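Local coordinates for protein nucleoside phosphorylase, putative (Trypanosoma brucei, PDB 3BJE) that acts as a homodimeric uridine phosphorylase, splitting uridine with phosphate into uracil and ribose 1-phosphate, at residues K142-G147 with E344-A349; L161-H166 with K217-A222; A222-N227 with Q237-G242. All coordinates share one frame; numbering follows the deposited sequence.

How the interactions relate
Helix 213-228 ties the three contacts together. In interaction 2 it packs on strand 161-169, in interaction 3 its next turn packs on the start of strand 239-246 and the residues leading into it, and A222 belongs to both. The two strands are parallel neighbours, with V163 N 2.8 Å from V240 O, so interactions 2 and 3 lie with centres about 7 Å apart. Interaction 1 joins the C-terminal helix to strand 142-151, its centre about 10 Å from that of interaction 2; A345 CB lies 3.6 Å from I219 CA, which brings the two helices together. The ligand is reached from strand 142-151, whose R145 holds ribose 1-phosphate; the side chain of I219 stays about 14 Å from that ligand.

Interaction 1: K142-G147 with E344-A349; sequences KIIRLG and EALVSA. With R1P (1-O-phosphono-alpha-D-ribofuranose), chain C.
The apolar part of the contact is made by I144 and L346, whose side chains run alongside each other, pointing opposite ways, and meet through their CD1 methyls at 3.8 Å. With CG anti to its backbone N (chi1 -174°), L346 sends CD1 to the strand, where it also lies 3.9 Å from K142 CB. Beta-branched isoleucine suits the extended strand, while leucine, branched one carbon further out, reaches across from the helix; I47 and V88 also touch L346.

The polar part lies at the chain end. K142 bends at chi2 (-70°), and K142 NZ comes within 3.5 Å of A349 O and 4.2 Å of A349 OXT, an attraction looser than a salt bridge. The amine is hydrogen-bonded to S139 O, while A349 O accepts from N214.

Ligand binding occupies the other end of the strand. The extended R145 uses two nitrogens, NH1 giving a 2.9 Å bond to R1P O1 and NH2 a nearly straight one of 2.8 Å to R1P O2P. E292 and E294 form salt bridges with the guanidinium and so help fix its rotation, and G147 CA lies above one face, near its rim. One strand thus joins the C-terminal helix to the ribose 1-phosphate pocket of the nucleoside phosphorylase fold.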
ATOM      1  N   LYS A 142     -18.705   1.181  13.267  1.00 17.86           N
ATOM      2  CA  LYS A 142     -18.113  -0.108  13.620  1.00 17.63           C
ATOM      3  C   LYS A 142     -17.427  -0.647  12.358  1.00 16.48           C
ATOM      4  O   LYS A 142     -18.080  -0.861  11.345  1.00 16.89           O
ATOM      5  CB  LYS A 142     -19.185  -1.109  14.046  1.00 18.45           C
ATOM      6  CG  LYS A 142     -20.345  -0.568  14.863  1.00 26.56           C
ATOM      7  CD  LYS A 142     -19.947  -0.161  16.234  1.00 27.09           C
ATOM      8  CE  LYS A 142     -21.195   0.186  17.056  1.00 22.02           C
ATOM      9  NZ  LYS A 142     -20.835   0.520  18.454  1.00 30.99           N
ATOM     10  N   ILE A 143     -16.116  -0.869  12.429  1.00 16.19           N
ATOM     11  CA  ILE A 143     -15.328  -1.277  11.272  1.00 17.52           C
ATOM     12  C   ILE A 143     -14.499  -2.509  11.626  1.00 15.79           C
ATOM     13  O   ILE A 143     -13.700  -2.467  12.561  1.00 19.87           O
ATOM     14  CB  ILE A 143     -14.390  -0.138  10.824  1.00 18.57           C
ATOM     15  CG1 ILE A 143     -15.215   1.132  10.576  1.00 19.26           C
ATOM     16  CG2 ILE A 143     -13.558  -0.539   9.575  1.00 18.21           C
ATOM     17  CD1 ILE A 143     -14.395   2.368  10.210  1.00 19.88           C
ATOM     18  N   ILE A 144     -14.702  -3.609  10.907  1.00 16.59           N
ATOM     19  CA  ILE A 144     -13.943  -4.825  11.149  1.00 17.48           C
ATOM     20  C   ILE A 144     -13.271  -5.319   9.883  1.00 14.95           C
ATOM     21  O   ILE A 144     -13.912  -5.544   8.878  1.00 16.98           O
ATOM     22  CB  ILE A 144     -14.824  -5.955  11.734  1.00 16.36           C
ATOM     23  CG1 ILE A 144     -15.568  -5.449  12.979  1.00 17.33           C
ATOM     24  CG2 ILE A 144     -13.957  -7.220  12.088  1.00 16.55           C
ATOM     25  CD1 ILE A 144     -16.546  -6.455  13.562  1.00 17.91           C
ATOM     26  N   ARG A 145     -11.963  -5.503   9.969  1.00 16.86           N
ATOM     27  CA  ARG A 145     -11.206  -6.141   8.904  1.00 18.02           C
ATOM     28  C   ARG A 145     -11.339  -7.645   9.016  1.00 17.68           C
ATOM     29  O   ARG A 145     -11.160  -8.195  10.091  1.00 16.90           O
ATOM     30  CB  ARG A 145      -9.738  -5.741   8.998  1.00 17.81           C
ATOM     31  CG  ARG A 145      -8.807  -6.629   8.196  1.00 19.39           C
ATOM     32  CD  ARG A 145      -7.441  -6.002   8.031  1.00 21.96           C
ATOM     33  NE  ARG A 145      -6.418  -7.005   7.697  1.00 23.62           N
ATOM     34  CZ  ARG A 145      -6.378  -7.703   6.560  1.00 21.19           C
ATOM     35  NH1 ARG A 145      -5.417  -8.596   6.394  1.00 23.71           N
ATOM     36  NH2 ARG A 145      -7.284  -7.523   5.585  1.00 20.67           N
ATOM     37  N   LEU A 146     -11.680  -8.288   7.911  1.00 16.97           N
ATOM     38  CA  LEU A 146     -11.634  -9.750   7.799  1.00 14.42           C
ATOM     39  C   LEU A 146     -10.612 -10.064   6.714  1.00 15.63           C
ATOM     40  O   LEU A 146     -10.843  -9.810   5.531  1.00 17.96           O
ATOM     41  CB  LEU A 146     -13.000 -10.363   7.462  1.00 16.54           C
ATOM     42  CG  LEU A 146     -12.992 -11.874   7.159  1.00 19.39           C
ATOM     43  CD1 LEU A 146     -12.311 -12.719   8.262  1.00 18.41           C
ATOM     44  CD2 LEU A 146     -14.400 -12.386   6.905  1.00 18.72           C
ATOM     45  N   GLY A 147      -9.454 -10.572   7.140  1.00 16.22           N
ATOM     46  CA  GLY A 147      -8.335 -10.715   6.246  1.00 15.88           C
ATOM     47  C   GLY A 147      -7.668 -12.063   6.278  1.00 16.10           C
ATOM     48  O   GLY A 147      -8.224 -13.042   6.784  1.00 18.03           O
ATOM     49  N   GLU A 344     -21.969 -11.598  12.099  1.00 21.99           N
ATOM     50  CA  GLU A 344     -22.644 -11.707  13.383  1.00 22.56           C
ATOM     51  C   GLU A 344     -22.055 -10.725  14.387  1.00 21.77           C
ATOM     52  O   GLU A 344     -22.788 -10.045  15.099  1.00 22.30           O
ATOM     53  CB  GLU A 344     -22.560 -13.124  13.937  1.00 25.09           C
ATOM     54  CG  GLU A 344     -23.396 -14.133  13.154  1.00 25.38           C
ATOM     55  CD  GLU A 344     -24.893 -14.028  13.408  1.00 28.79           C
ATOM     56  OE1 GLU A 344     -25.297 -13.637  14.524  1.00 32.55           O
ATOM     57  OE2 GLU A 344     -25.658 -14.358  12.482  1.00 29.23           O
ATOM     58  N   ALA A 345     -20.728 -10.659  14.449  1.00 23.20           N
ATOM     59  CA  ALA A 345     -20.066  -9.800  15.422  1.00 21.31           C
ATOM     60  C   ALA A 345     -20.363  -8.343  15.126  1.00 22.96           C
ATOM     61  O   ALA A 345     -20.597  -7.550  16.034  1.00 21.53           O
ATOM     62  CB  ALA A 345     -18.532 -10.055  15.429  1.00 22.65           C
ATOM     63  N   LEU A 346     -20.374  -8.015  13.839  1.00 22.46           N
ATOM     64  CA  LEU A 346     -20.534  -6.652  13.387  1.00 21.63           C
ATOM     65  C   LEU A 346     -21.919  -6.103  13.748  1.00 22.71           C
ATOM     66  O   LEU A 346     -22.027  -5.003  14.277  1.00 21.82           O
ATOM     67  CB  LEU A 346     -20.317  -6.590  11.876  1.00 22.49           C
ATOM     68  CG  LEU A 346     -20.318  -5.189  11.271  1.00 24.04           C
ATOM     69  CD1 LEU A 346     -19.203  -4.317  11.870  1.00 21.34           C
ATOM     70  CD2 LEU A 346     -20.188  -5.236   9.741  1.00 23.42           C
ATOM     71  N   VAL A 347     -22.971  -6.872  13.485  1.00 21.75           N
ATOM     72  CA  VAL A 347     -24.333  -6.395  13.780  1.00 22.07           C
ATOM     73  C   VAL A 347     -24.679  -6.460  15.262  1.00 22.71           C
ATOM     74  O   VAL A 347     -25.665  -5.865  15.689  1.00 23.94           O
ATOM     75  CB  VAL A 347     -25.413  -7.133  12.958  1.00 22.39           C
ATOM     76  CG1 VAL A 347     -25.110  -7.044  11.471  1.00 21.13           C
ATOM     77  CG2 VAL A 347     -25.569  -8.597  13.402  1.00 20.57           C
ATOM     78  N   SER A 348     -23.882  -7.172  16.047  1.00 22.60           N
ATOM     79  CA  SER A 348     -24.105  -7.225  17.487  1.00 24.92           C
ATOM     80  C   SER A 348     -23.237  -6.231  18.265  1.00 26.38           C
ATOM     81  O   SER A 348     -23.437  -6.045  19.471  1.00 25.32           O
ATOM     82  CB  SER A 348     -23.889  -8.643  17.994  1.00 25.11           C
ATOM     83  OG  SER A 348     -22.573  -9.070  17.790  1.00 31.25           O
ATOM     84  N   ALA A 349     -22.293  -5.581  17.572  1.00 24.66           N
ATOM     85  CA  ALA A 349     -21.411  -4.611  18.200  1.00 25.88           C
ATOM     86  C   ALA A 349     -22.178  -3.361  18.585  1.00 26.32           C
ATOM     87  O   ALA A 349     -21.817  -2.677  19.532  1.00 28.25           O
ATOM     88  CB  ALA A 349     -20.271  -4.244  17.257  1.00 25.19           C
ATOM     89  OXT ALA A 349     -23.167  -2.989  17.955  1.00 26.84           O
TER
HETATM   90  C5  R1P C 401      -1.066  -9.889   1.203  1.00 22.94           C
HETATM   91  O5  R1P C 401      -1.139 -11.142   0.508  1.00 20.82           O
HETATM   92  C4  R1P C 401      -2.452  -9.416   1.599  1.00 21.45           C
HETATM   93  O4  R1P C 401      -3.188 -10.446   2.282  1.00 28.06           O
HETATM   94  C1  R1P C 401      -3.568 -10.013   3.593  1.00 27.13           C
HETATM   95  C2  R1P C 401      -2.544  -8.912   3.916  1.00 24.34           C
HETATM   96  O2  R1P C 401      -2.862  -8.028   5.017  1.00 19.17           O
HETATM   97  C3  R1P C 401      -2.400  -8.233   2.551  1.00 21.59           C
HETATM   98  O3  R1P C 401      -3.500  -7.356   2.253  1.00 20.92           O
HETATM   99  O1  R1P C 401      -4.972  -9.601   3.691  1.00 24.69           O
HETATM  100  P   R1P C 401      -6.146  -9.730   2.588  1.00 24.37           P
HETATM  101  O1P R1P C 401      -5.594  -8.787   1.509  1.00 24.46           O
HETATM  102  O2P R1P C 401      -7.375  -9.194   3.301  1.00 25.15           O
HETATM  103  O3P R1P C 401      -6.242 -11.141   2.106  1.00 25.49           O

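Interaction 2: L161-H166 with K217-A222; sequences LAVTRH and KSICAA
V163 of strand 161-169 points its CB at I219 of helix 213-228. That carbon divides into two methyls, both of which rest on the same branch of I219. CG1, anti to the backbone N (chi1 -178°), lies 3.9 Å from I219 CG2 and 4.1 Å from I219 CB; on the same helix it also approaches C220 SG at 4.4 Å. The second methyl, CG2, is anti to the carbonyl carbon and meets I219 CG2 at 3.8 Å. The short methyl branch of I219 is therefore met by both prongs of the valine, and the two side chains pass antiparallel, flank to flank.

I219 has chi1 -66°, which turns its longer arm, CG1, beside its own backbone N and puts CG2 toward V163. Beta-branched residues fit well here: each fills space close to its backbone, so strand and helix can approach with 7.5 Å between V163 CA and I219 CA. The slim thiol of C220 borders this patch and also touches I241, while A345 of the C-terminal helix touches I219. The arrangement is that of an alpha/beta fold, a helix laid on its sheet through an aliphatic layer, here in the phosphorylase superfamily.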
ATOM      1  N   LEU A 161      -8.582 -18.366  13.143  1.00 14.05           N
ATOM      2  CA  LEU A 161      -8.933 -16.949  13.034  1.00 14.69           C
ATOM      3  C   LEU A 161      -8.188 -16.203  14.118  1.00 16.13           C
ATOM      4  O   LEU A 161      -8.441 -16.382  15.302  1.00 17.96           O
ATOM      5  CB  LEU A 161     -10.442 -16.735  13.163  1.00 17.52           C
ATOM      6  CG  LEU A 161     -10.953 -15.309  12.870  1.00 15.96           C
ATOM      7  CD1 LEU A 161     -10.644 -14.861  11.427  1.00 19.66           C
ATOM      8  CD2 LEU A 161     -12.459 -15.199  13.171  1.00 17.93           C
ATOM      9  N   ALA A 162      -7.238 -15.362  13.714  1.00 16.42           N
ATOM     10  CA  ALA A 162      -6.451 -14.597  14.666  1.00 16.68           C
ATOM     11  C   ALA A 162      -7.106 -13.223  14.858  1.00 16.77           C
ATOM     12  O   ALA A 162      -7.168 -12.391  13.930  1.00 16.63           O
ATOM     13  CB  ALA A 162      -5.027 -14.457  14.179  1.00 17.96           C
ATOM     14  N   VAL A 163      -7.598 -13.003  16.076  1.00 17.23           N
ATOM     15  CA  VAL A 163      -8.370 -11.823  16.421  1.00 17.20           C
ATOM     16  C   VAL A 163      -7.437 -10.827  17.095  1.00 15.85           C
ATOM     17  O   VAL A 163      -6.728 -11.181  18.030  1.00 17.80           O
ATOM     18  CB  VAL A 163      -9.521 -12.208  17.377  1.00 17.64           C
ATOM     19  CG1 VAL A 163     -10.384 -10.989  17.722  1.00 18.73           C
ATOM     20  CG2 VAL A 163     -10.353 -13.300  16.758  1.00 15.22           C
ATOM     21  N   THR A 164      -7.432  -9.588  16.601  1.00 17.54           N
ATOM     22  CA  THR A 164      -6.542  -8.553  17.106  1.00 16.57           C
ATOM     23  C   THR A 164      -7.035  -7.970  18.421  1.00 16.47           C
ATOM     24  O   THR A 164      -8.218  -7.621  18.526  1.00 16.58           O
ATOM     25  CB  THR A 164      -6.446  -7.384  16.099  1.00 15.63           C
ATOM     26  OG1 THR A 164      -5.903  -7.873  14.865  1.00 16.87           O
ATOM     27  CG2 THR A 164      -5.565  -6.238  16.644  1.00 15.86           C
ATOM     28  N   ARG A 165      -6.155  -7.942  19.431  1.00 17.15           N
ATOM     29  CA  ARG A 165      -6.349  -7.078  20.589  0.50 14.62           C
ATOM     30  C   ARG A 165      -5.422  -5.877  20.392  1.00 15.44           C
ATOM     31  O   ARG A 165      -5.851  -4.871  19.884  1.00 17.20           O
ATOM     32  CB  ARG A 165      -6.115  -7.798  21.921  0.50 14.12           C
ATOM     33  CG  ARG A 165      -6.571  -6.952  23.093  0.50 14.43           C
ATOM     34  CD  ARG A 165      -6.344  -7.605  24.440  0.50 15.30           C
ATOM     35  NE  ARG A 165      -7.199  -8.764  24.718  0.50 15.83           N
ATOM     36  CZ  ARG A 165      -6.762 -10.022  24.852  0.50 15.99           C
ATOM     37  NH1 ARG A 165      -5.481 -10.330  24.699  0.50 16.09           N
ATOM     38  NH2 ARG A 165      -7.622 -10.995  25.137  0.50 18.06           N
ATOM     39  N   HIS A 166      -4.137  -5.991  20.738  1.00 15.23           N
ATOM     40  CA  HIS A 166      -3.185  -4.903  20.476  1.00 14.27           C
ATOM     41  C   HIS A 166      -2.562  -5.058  19.100  1.00 14.06           C
ATOM     42  O   HIS A 166      -2.644  -6.116  18.484  1.00 16.08           O
ATOM     43  CB  HIS A 166      -2.097  -4.869  21.560  1.00 14.41           C
ATOM     44  CG  HIS A 166      -2.642  -4.626  22.935  1.00 14.08           C
ATOM     45  ND1 HIS A 166      -2.971  -5.653  23.792  1.00 15.95           N
ATOM     46  CD2 HIS A 166      -2.947  -3.477  23.592  1.00 18.35           C
ATOM     47  CE1 HIS A 166      -3.445  -5.150  24.921  1.00 15.34           C
ATOM     48  NE2 HIS A 166      -3.427  -3.831  24.834  1.00 16.31           N
ATOM     49  N   LYS A 217     -14.440  -8.175  21.741  1.00 24.10           N
ATOM     50  CA  LYS A 217     -15.400  -8.975  22.516  1.00 26.67           C
ATOM     51  C   LYS A 217     -16.476  -9.560  21.612  1.00 22.15           C
ATOM     52  O   LYS A 217     -16.812 -10.738  21.724  1.00 25.61           O
ATOM     53  CB  LYS A 217     -16.053  -8.126  23.612  1.00 26.98           C
ATOM     54  CG  LYS A 217     -16.945  -8.899  24.591  1.00 32.67           C
ATOM     55  CD  LYS A 217     -17.844  -7.947  25.380  1.00 33.09           C
ATOM     56  CE  LYS A 217     -18.590  -8.672  26.499  1.00 35.94           C
ATOM     57  NZ  LYS A 217     -19.524  -7.779  27.253  1.00 41.17           N
ATOM     58  N   SER A 218     -17.016  -8.725  20.725  0.50 21.27           N
ATOM     59  CA  SER A 218     -18.055  -9.146  19.787  0.50 19.62           C
ATOM     60  C   SER A 218     -17.577 -10.275  18.868  0.50 19.79           C
ATOM     61  O   SER A 218     -18.288 -11.268  18.673  0.50 21.23           O
ATOM     62  CB  SER A 218     -18.543  -7.957  18.957  0.50 20.11           C
ATOM     63  OG  SER A 218     -19.202  -6.996  19.767  0.50 21.02           O
ATOM     64  N   ILE A 219     -16.374 -10.130  18.319  1.00 19.26           N
ATOM     65  CA  ILE A 219     -15.785 -11.169  17.464  1.00 18.57           C
ATOM     66  C   ILE A 219     -15.654 -12.514  18.215  1.00 19.20           C
ATOM     67  O   ILE A 219     -16.106 -13.558  17.726  1.00 21.63           O
ATOM     68  CB  ILE A 219     -14.433 -10.739  16.881  1.00 20.24           C
ATOM     69  CG1 ILE A 219     -14.618  -9.556  15.920  1.00 22.77           C
ATOM     70  CG2 ILE A 219     -13.790 -11.916  16.141  1.00 20.40           C
ATOM     71  CD1 ILE A 219     -13.317  -8.816  15.557  1.00 18.92           C
ATOM     72  N   CYS A 220     -15.085 -12.465  19.416  1.00 21.05           N
ATOM     73  CA  CYS A 220     -14.884 -13.673  20.224  1.00 21.16           C
ATOM     74  C   CYS A 220     -16.198 -14.348  20.577  1.00 21.67           C
ATOM     75  O   CYS A 220     -16.318 -15.575  20.486  1.00 22.48           O
ATOM     76  CB  CYS A 220     -14.107 -13.347  21.499  1.00 22.29           C
ATOM     77  SG  CYS A 220     -12.427 -12.806  21.143  1.00 30.09           S
ATOM     78  N   ALA A 221     -17.175 -13.548  20.993  1.00 22.65           N
ATOM     79  CA  ALA A 221     -18.505 -14.063  21.276  1.00 21.71           C
ATOM     80  C   ALA A 221     -19.113 -14.728  20.046  1.00 19.36           C
ATOM     81  O   ALA A 221     -19.752 -15.771  20.158  1.00 23.49           O
ATOM     82  CB  ALA A 221     -19.408 -12.959  21.800  1.00 22.49           C
ATOM     83  N   ALA A 222     -18.911 -14.134  18.874  1.00 19.97           N
ATOM     84  CA  ALA A 222     -19.434 -14.712  17.641  1.00 18.47           C
ATOM     85  C   ALA A 222     -18.755 -16.049  17.312  1.00 19.99           C
ATOM     86  O   ALA A 222     -19.412 -16.980  16.846  1.00 20.76           O
ATOM     87  CB  ALA A 222     -19.319 -13.727  16.484  1.00 20.26           C
TER

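Interaction 3: A222-N227 with Q237-G242; sequences ACDAHN and QQYVIG
A cysteine lies over the face of an aromatic ring: C223 covers one side of Y239, with CB 3.8 Å from the ring centroid in a CH-pi contact and SG at 4.2 Å in a sulfur-aromatic one. Cysteine is small and its sulfur polarisable, so both CB and SG can sit close over the ring. CB is displaced toward the rim, approaching Y239 CD2 at 3.4 Å.

The same ring is tied down at its polar end. Y239 OH donates to D224 OD1 over 2.6 Å, meeting the oxygen on its syn side but 30° out of the carboxylate plane. The tyrosine takes the crowded position, CG lying between backbone N and carbonyl carbon (chi1 73°), and this carries its ring across to the helix; carboxylate and ring planes are 57° apart.

N227 supplies a two-pronged grip on the backbone of Q237. Its OD1 accepts from Q237 N at 2.7 Å through an in-plane lone pair, and its ND2 gives a 2.9 Å bond to Q237 O. Having both an acceptor and a donor, a carboxamide can serve both backbone groups of one residue, and the two bonds together set the rotation of the N227 amide.

Helix 213-228 is thus fastened to the start of strand 239-246 and the residues leading into it, beside strand 161-169, whose L161 touches C223 and Q237; helix 329-348 adds I341 against C223 and R337 at Q237 OE1.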
ATOM      1  N   ALA A 222     -18.911 -14.134  18.874  1.00 19.97           N
ATOM      2  CA  ALA A 222     -19.434 -14.712  17.641  1.00 18.47           C
ATOM      3  C   ALA A 222     -18.755 -16.049  17.312  1.00 19.99           C
ATOM      4  O   ALA A 222     -19.412 -16.980  16.846  1.00 20.76           O
ATOM      5  CB  ALA A 222     -19.319 -13.727  16.484  1.00 20.26           C
ATOM      6  N   CYS A 223     -17.450 -16.142  17.571  1.00 19.77           N
ATOM      7  CA  CYS A 223     -16.716 -17.402  17.392  1.00 18.07           C
ATOM      8  C   CYS A 223     -17.271 -18.479  18.302  1.00 18.08           C
ATOM      9  O   CYS A 223     -17.544 -19.596  17.865  1.00 21.91           O
ATOM     10  CB  CYS A 223     -15.235 -17.233  17.707  1.00 19.27           C
ATOM     11  SG  CYS A 223     -14.325 -16.262  16.478  1.00 22.55           S
ATOM     12  N   ASP A 224     -17.425 -18.127  19.572  1.00 19.08           N
ATOM     13  CA  ASP A 224     -18.009 -19.051  20.550  1.00 20.88           C
ATOM     14  C   ASP A 224     -19.382 -19.553  20.130  1.00 21.23           C
ATOM     15  O   ASP A 224     -19.673 -20.749  20.220  1.00 20.96           O
ATOM     16  CB  ASP A 224     -18.087 -18.385  21.922  1.00 22.16           C
ATOM     17  CG  ASP A 224     -16.720 -18.217  22.559  1.00 28.22           C
ATOM     18  OD1 ASP A 224     -15.746 -18.841  22.064  1.00 31.67           O
ATOM     19  OD2 ASP A 224     -16.614 -17.462  23.551  1.00 34.42           O
ATOM     20  N   ALA A 225     -20.223 -18.634  19.673  1.00 21.36           N
ATOM     21  CA  ALA A 225     -21.578 -18.968  19.252  1.00 20.98           C
ATOM     22  C   ALA A 225     -21.563 -19.923  18.065  1.00 21.26           C
ATOM     23  O   ALA A 225     -22.357 -20.874  18.006  1.00 20.28           O
ATOM     24  CB  ALA A 225     -22.351 -17.709  18.917  1.00 20.89           C
ATOM     25  N   HIS A 226     -20.647 -19.684  17.127  1.00 20.79           N
ATOM     26  CA  HIS A 226     -20.532 -20.524  15.931  1.00 21.96           C
ATOM     27  C   HIS A 226     -20.267 -21.968  16.301  1.00 21.88           C
ATOM     28  O   HIS A 226     -20.926 -22.880  15.809  1.00 21.96           O
ATOM     29  CB  HIS A 226     -19.386 -20.053  15.035  1.00 21.63           C
ATOM     30  CG  HIS A 226     -19.144 -20.947  13.861  1.00 21.16           C
ATOM     31  ND1 HIS A 226     -19.701 -20.713  12.622  1.00 28.20           N
ATOM     32  CD2 HIS A 226     -18.402 -22.072  13.735  1.00 25.60           C
ATOM     33  CE1 HIS A 226     -19.323 -21.664  11.787  1.00 27.97           C
ATOM     34  NE2 HIS A 226     -18.536 -22.502  12.437  1.00 26.19           N
ATOM     35  N   ASN A 227     -19.282 -22.163  17.167  1.00 20.84           N
ATOM     36  CA  ASN A 227     -18.861 -23.502  17.550  1.00 21.03           C
ATOM     37  C   ASN A 227     -19.916 -24.201  18.387  1.00 21.71           C
ATOM     38  O   ASN A 227     -20.136 -25.406  18.236  1.00 22.29           O
ATOM     39  CB  ASN A 227     -17.526 -23.441  18.288  1.00 21.02           C
ATOM     40  CG  ASN A 227     -16.387 -23.044  17.374  1.00 24.17           C
ATOM     41  OD1 ASN A 227     -16.308 -23.508  16.238  1.00 22.64           O
ATOM     42  ND2 ASN A 227     -15.500 -22.184  17.862  1.00 21.97           N
ATOM     43  N   GLN A 237     -14.618 -23.584  14.096  1.00 17.90           N
ATOM     44  CA  GLN A 237     -13.633 -22.562  13.739  1.00 16.94           C
ATOM     45  C   GLN A 237     -12.780 -22.259  14.948  1.00 16.88           C
ATOM     46  O   GLN A 237     -13.289 -21.797  15.963  1.00 18.16           O
ATOM     47  CB  GLN A 237     -14.291 -21.267  13.239  1.00 18.06           C
ATOM     48  CG  GLN A 237     -13.297 -20.180  12.812  1.00 17.93           C
ATOM     49  CD  GLN A 237     -12.373 -20.639  11.699  1.00 18.20           C
ATOM     50  OE1 GLN A 237     -12.834 -21.126  10.661  1.00 16.33           O
ATOM     51  NE2 GLN A 237     -11.060 -20.474  11.900  1.00 15.34           N
ATOM     52  N   GLN A 238     -11.485 -22.544  14.845  1.00 17.25           N
ATOM     53  CA  GLN A 238     -10.555 -22.231  15.912  1.00 19.28           C
ATOM     54  C   GLN A 238     -10.190 -20.752  15.810  1.00 17.32           C
ATOM     55  O   GLN A 238     -10.123 -20.197  14.713  1.00 17.81           O
ATOM     56  CB  GLN A 238      -9.304 -23.113  15.822  1.00 21.42           C
ATOM     57  CG  GLN A 238      -9.595 -24.604  16.061  1.00 24.50           C
ATOM     58  CD  GLN A 238      -8.359 -25.498  15.938  1.00 28.86           C
ATOM     59  OE1 GLN A 238      -7.675 -25.504  14.908  1.00 38.16           O
ATOM     60  NE2 GLN A 238      -8.078 -26.271  16.988  1.00 35.57           N
ATOM     61  N   TYR A 239      -9.975 -20.131  16.965  1.00 16.50           N
ATOM     62  CA  TYR A 239      -9.513 -18.755  17.024  1.00 17.66           C
ATOM     63  C   TYR A 239      -8.529 -18.518  18.159  1.00 19.43           C
ATOM     64  O   TYR A 239      -8.451 -19.298  19.118  1.00 18.84           O
ATOM     65  CB  TYR A 239     -10.689 -17.778  17.128  1.00 20.70           C
ATOM     66  CG  TYR A 239     -11.394 -17.746  18.461  1.00 23.11           C
ATOM     67  CD1 TYR A 239     -11.136 -16.735  19.389  1.00 25.10           C
ATOM     68  CD2 TYR A 239     -12.338 -18.695  18.778  1.00 21.47           C
ATOM     69  CE1 TYR A 239     -11.803 -16.693  20.616  1.00 26.67           C
ATOM     70  CE2 TYR A 239     -13.011 -18.672  20.007  1.00 23.99           C
ATOM     71  CZ  TYR A 239     -12.740 -17.666  20.918  1.00 22.69           C
ATOM     72  OH  TYR A 239     -13.415 -17.637  22.126  1.00 28.77           O
ATOM     73  N   VAL A 240      -7.778 -17.432  18.007  1.00 20.11           N
ATOM     74  CA  VAL A 240      -6.810 -16.965  18.988  1.00 19.21           C
ATOM     75  C   VAL A 240      -6.926 -15.443  19.096  1.00 18.59           C
ATOM     76  O   VAL A 240      -7.380 -14.788  18.158  1.00 18.42           O
ATOM     77  CB  VAL A 240      -5.356 -17.367  18.591  1.00 21.13           C
ATOM     78  CG1 VAL A 240      -5.209 -18.888  18.549  1.00 21.76           C
ATOM     79  CG2 VAL A 240      -4.931 -16.761  17.249  1.00 18.84           C
ATOM     80  N   ILE A 241      -6.533 -14.890  20.240  1.00 17.07           N
ATOM     81  CA  ILE A 241      -6.531 -13.443  20.444  1.00 18.29           C
ATOM     82  C   ILE A 241      -5.150 -13.002  20.874  1.00 17.83           C
ATOM     83  O   ILE A 241      -4.550 -13.617  21.756  1.00 19.51           O
ATOM     84  CB  ILE A 241      -7.489 -12.975  21.557  1.00 22.08           C
ATOM     85  CG1 ILE A 241      -8.866 -13.625  21.417  1.00 27.77           C
ATOM     86  CG2 ILE A 241      -7.582 -11.436  21.539  1.00 21.11           C
ATOM     87  CD1 ILE A 241      -9.656 -13.622  22.701  1.00 34.18           C
ATOM     88  N   GLY A 242      -4.670 -11.910  20.293  1.00 15.67           N
ATOM     89  CA  GLY A 242      -3.349 -11.425  20.650  1.00 16.31           C
ATOM     90  C   GLY A 242      -2.928 -10.232  19.836  1.00 17.11           C
ATOM     91  O   GLY A 242      -3.755  -9.544  19.237  1.00 18.89           O
TER